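Local coordinates for protein glutamyl-tRNA synthetase, cytoplasmic (PDB 2HRA) that attaches glutamate to tRNA(Glu) in an ATP-dependent two-step reaction and, through its N-terminal GST-like domain, joins a complex with methionyl-tRNA synthetase and the cofactor Arc1p, at residues A[122-130]-A[163-171]. Sequence-based numbering, arbitrary orientation.
Sequences QLNLRTFIL and NVSRWYTLL
Leu123 is the bump and Trp167 the wall it rests on: methyl CD1 sits over the face of the indole, 3.9 Å from the centroid of the five-membered ring and 25° off its normal, a CH-pi contact. Leu171 CD1 presses on the opposite face, so the indole is sandwiched between a loop leucine and one from its own helix. With CG anti to the backbone N (chi1 162°), Trp167 lays its indole against the loop that follows helix 109-122 and against Leu119 of that helix. Its edge meets the carbonyl of Thr127, where CD1 lies 3.3 Å from O, while Ile129 CD1 approaches CZ2 obliquely. Further along, CE2 of Phe128 fits between the CD2 methyls of Leu170 and Leu171, 3.9 Å from each. Thr127 CG2, seated over the centre of the Phe128 ring, pushes tightly against Leu170 CD2 at 3.4 Å. At the other end CB of Leu123 packs on CB of Asn163, whose ND2 makes a weak hydrogen bond to Asn124 OD1 (3.5 Å), the amide planes 68° apart. Most of the loop segment and all of 163-171 belong to the regions through which this GST-like N-terminal domain binds Arc1p. Shape and apolar contact dominate the union; firmer polar anchoring comes from neighbouring helices, Asp139 OD2 accepting hydrogen bonds from both Trp167 NE1 and Ile129 N, and Asp120 O from Asn163 ND2.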
loop_
_atom_site.group_PDB
_atom_site.type_symbol
_atom_site.label_atom_id
_atom_site.label_comp_id
_atom_site.label_asym_id
_atom_site.label_seq_id
_atom_site.Cartn_x
_atom_site.Cartn_y
_atom_site.Cartn_z
ATOM N N GLN A 122 -1.045 -16.969 -8.440
ATOM C CA GLN A 122 0.314 -16.436 -8.493
ATOM C C GLN A 122 1.143 -16.805 -7.246
ATOM O O GLN A 122 2.331 -17.096 -7.343
ATOM C CB GLN A 122 0.254 -14.921 -8.666
ATOM C CG GLN A 122 1.645 -14.274 -8.843
ATOM C CD GLN A 122 2.373 -14.676 -10.126
ATOM O OE1 GLN A 122 1.775 -15.156 -11.078
ATOM N NE2 GLN A 122 3.691 -14.440 -10.155
ATOM N N LEU A 123 0.499 -16.819 -6.082
ATOM C CA LEU A 123 1.180 -17.071 -4.833
ATOM C C LEU A 123 1.218 -18.559 -4.466
ATOM O O LEU A 123 1.647 -18.923 -3.362
ATOM C CB LEU A 123 0.516 -16.273 -3.713
ATOM C CG LEU A 123 0.791 -14.783 -3.803
ATOM C CD1 LEU A 123 -0.114 -14.053 -2.852
ATOM C CD2 LEU A 123 2.306 -14.490 -3.495
ATOM N N ASN A 124 0.768 -19.418 -5.373
ATOM C CA ASN A 124 0.706 -20.831 -5.053
ATOM C C ASN A 124 2.085 -21.388 -4.738
ATOM O O ASN A 124 2.250 -22.107 -3.746
ATOM C CB ASN A 124 0.029 -21.637 -6.146
ATOM C CG ASN A 124 -0.241 -23.066 -5.714
ATOM O OD1 ASN A 124 -1.014 -23.309 -4.786
ATOM N ND2 ASN A 124 0.376 -24.020 -6.409
ATOM N N LEU A 125 3.087 -21.053 -5.542
ATOM C CA LEU A 125 4.384 -21.669 -5.369
ATOM C C LEU A 125 5.460 -20.675 -4.884
ATOM O O LEU A 125 6.642 -21.000 -4.881
ATOM C CB LEU A 125 4.799 -22.351 -6.689
ATOM C CG LEU A 125 4.196 -23.725 -6.967
ATOM C CD1 LEU A 125 4.600 -24.200 -8.346
ATOM C CD2 LEU A 125 4.670 -24.711 -5.918
ATOM N N ARG A 126 5.013 -19.514 -4.408
ATOM C CA ARG A 126 5.832 -18.339 -4.148
ATOM C C ARG A 126 5.495 -17.739 -2.773
ATOM O O ARG A 126 4.323 -17.699 -2.414
ATOM C CB ARG A 126 5.490 -17.281 -5.205
ATOM C CG ARG A 126 5.941 -17.632 -6.589
ATOM C CD ARG A 126 5.924 -16.461 -7.521
ATOM N NE ARG A 126 6.347 -16.858 -8.865
ATOM C CZ ARG A 126 5.536 -17.383 -9.793
ATOM N NH1 ARG A 126 4.244 -17.585 -9.560
ATOM N NH2 ARG A 126 6.019 -17.727 -10.979
ATOM N N THR A 127 6.492 -17.242 -2.031
ATOM C CA THR A 127 6.230 -16.435 -0.826
ATOM C C THR A 127 5.729 -15.033 -1.187
ATOM O O THR A 127 4.743 -14.529 -0.617
ATOM C CB THR A 127 7.482 -16.287 0.028
ATOM O OG1 THR A 127 7.995 -17.586 0.282
ATOM C CG2 THR A 127 7.155 -15.622 1.367
ATOM N N PHE A 128 6.404 -14.422 -2.152
ATOM C CA PHE A 128 6.073 -13.084 -2.614
ATOM C C PHE A 128 5.697 -13.137 -4.087
ATOM O O PHE A 128 6.004 -14.089 -4.765
ATOM C CB PHE A 128 7.252 -12.146 -2.370
ATOM C CG PHE A 128 7.604 -12.033 -0.928
ATOM C CD1 PHE A 128 8.850 -12.397 -0.472
ATOM C CD2 PHE A 128 6.647 -11.656 -0.014
ATOM C CE1 PHE A 128 9.151 -12.333 0.871
ATOM C CE2 PHE A 128 6.941 -11.595 1.309
ATOM C CZ PHE A 128 8.192 -11.939 1.752
ATOM N N ILE A 129 5.031 -12.095 -4.565
ATOM C CA ILE A 129 4.375 -12.121 -5.877
ATOM C C ILE A 129 5.312 -12.448 -7.024
ATOM O O ILE A 129 4.972 -13.244 -7.910
ATOM C CB ILE A 129 3.588 -10.808 -6.147
ATOM C CG1 ILE A 129 2.305 -10.824 -5.284
ATOM C CG2 ILE A 129 3.255 -10.700 -7.648
ATOM C CD1 ILE A 129 1.578 -9.450 -5.105
ATOM N N LEU A 130 6.521 -11.898 -6.972
ATOM C CA LEU A 130 7.475 -12.111 -8.040
ATOM C C LEU A 130 8.507 -13.167 -7.707
ATOM O O LEU A 130 9.375 -13.440 -8.521
ATOM C CB LEU A 130 8.141 -10.803 -8.456
ATOM C CG LEU A 130 7.211 -9.758 -9.049
ATOM C CD1 LEU A 130 7.999 -8.495 -9.325
ATOM C CD2 LEU A 130 6.525 -10.313 -10.323
ATOM N N ASN A 163 -3.520 -18.832 -0.219
ATOM C CA ASN A 163 -2.206 -18.286 -0.530
ATOM C C ASN A 163 -2.199 -16.787 -0.293
ATOM O O ASN A 163 -1.267 -16.247 0.307
ATOM C CB ASN A 163 -1.846 -18.611 -1.955
ATOM C CG ASN A 163 -1.876 -20.097 -2.215
ATOM O OD1 ASN A 163 -1.377 -20.888 -1.402
ATOM N ND2 ASN A 163 -2.436 -20.484 -3.336
ATOM N N VAL A 164 -3.273 -16.119 -0.688
ATOM C CA VAL A 164 -3.432 -14.684 -0.398
ATOM C C VAL A 164 -3.475 -14.473 1.114
ATOM O O VAL A 164 -2.829 -13.599 1.666
ATOM C CB VAL A 164 -4.732 -14.105 -1.056
ATOM C CG1 VAL A 164 -4.976 -12.651 -0.583
ATOM C CG2 VAL A 164 -4.611 -14.158 -2.601
ATOM N N SER A 165 -4.258 -15.298 1.788
ATOM C CA SER A 165 -4.380 -15.192 3.235
ATOM C C SER A 165 -3.017 -15.263 3.925
ATOM O O SER A 165 -2.688 -14.437 4.777
ATOM C CB SER A 165 -5.275 -16.320 3.742
ATOM O OG SER A 165 -5.538 -16.142 5.106
ATOM N N ARG A 166 -2.230 -16.255 3.545
ATOM C CA ARG A 166 -0.950 -16.504 4.194
ATOM C C ARG A 166 0.070 -15.427 3.841
ATOM O O ARG A 166 0.800 -14.937 4.708
ATOM C CB ARG A 166 -0.461 -17.889 3.818
ATOM C CG ARG A 166 -1.282 -18.985 4.488
ATOM C CD ARG A 166 -0.893 -20.370 4.042
ATOM N NE ARG A 166 -1.673 -21.392 4.748
ATOM C CZ ARG A 166 -1.984 -22.595 4.260
ATOM N NH1 ARG A 166 -1.591 -22.951 3.048
ATOM N NH2 ARG A 166 -2.699 -23.443 4.989
ATOM N N TRP A 167 0.079 -15.014 2.584
ATOM C CA TRP A 167 0.913 -13.883 2.154
ATOM C C TRP A 167 0.547 -12.568 2.871
ATOM O O TRP A 167 1.436 -11.812 3.226
ATOM C CB TRP A 167 0.813 -13.740 0.637
ATOM C CG TRP A 167 1.228 -12.451 0.029
ATOM C CD1 TRP A 167 2.455 -12.132 -0.451
ATOM C CD2 TRP A 167 0.377 -11.325 -0.250
ATOM N NE1 TRP A 167 2.425 -10.872 -1.004
ATOM C CE2 TRP A 167 1.166 -10.354 -0.883
ATOM C CE3 TRP A 167 -0.986 -11.068 -0.060
ATOM C CZ2 TRP A 167 0.657 -9.116 -1.295
ATOM C CZ3 TRP A 167 -1.503 -9.816 -0.470
ATOM C CH2 TRP A 167 -0.687 -8.868 -1.063
ATOM N N TYR A 168 -0.745 -12.296 3.033
ATOM C CA TYR A 168 -1.227 -11.078 3.691
ATOM C C TYR A 168 -0.825 -11.085 5.184
ATOM O O TYR A 168 -0.299 -10.097 5.706
ATOM C CB TYR A 168 -2.746 -10.901 3.504
ATOM C CG TYR A 168 -3.280 -9.581 4.048
ATOM C CD1 TYR A 168 -3.475 -8.497 3.216
ATOM C CD2 TYR A 168 -3.585 -9.424 5.405
ATOM C CE1 TYR A 168 -3.923 -7.270 3.724
ATOM C CE2 TYR A 168 -4.039 -8.218 5.912
ATOM C CZ TYR A 168 -4.199 -7.140 5.056
ATOM O OH TYR A 168 -4.642 -5.923 5.526
ATOM N N THR A 169 -1.035 -12.210 5.853
ATOM C CA THR A 169 -0.616 -12.382 7.246
ATOM C C THR A 169 0.901 -12.282 7.428
ATOM O O THR A 169 1.369 -11.660 8.394
ATOM C CB THR A 169 -1.119 -13.711 7.758
ATOM O OG1 THR A 169 -2.542 -13.714 7.596
ATOM C CG2 THR A 169 -0.764 -13.940 9.236
ATOM N N LEU A 170 1.660 -12.855 6.506
ATOM C CA LEU A 170 3.110 -12.753 6.570
ATOM C C LEU A 170 3.493 -11.282 6.612
ATOM O O LEU A 170 4.138 -10.816 7.562
ATOM C CB LEU A 170 3.768 -13.424 5.359
ATOM C CG LEU A 170 5.298 -13.353 5.352
ATOM C CD1 LEU A 170 5.920 -13.987 6.622
ATOM C CD2 LEU A 170 5.768 -14.024 4.081
ATOM N N LEU A 171 3.064 -10.549 5.587
ATOM C CA LEU A 171 3.386 -9.130 5.478
ATOM C C LEU A 171 2.819 -8.298 6.641
ATOM O O LEU A 171 3.486 -7.386 7.121
ATOM C CB LEU A 171 2.941 -8.565 4.116
ATOM C CG LEU A 171 3.806 -9.060 2.948
ATOM C CD1 LEU A 171 3.180 -8.717 1.609
ATOM C CD2 LEU A 171 5.247 -8.503 3.028
HETATM O O HOH W 1 1.761 -17.586 -0.069
#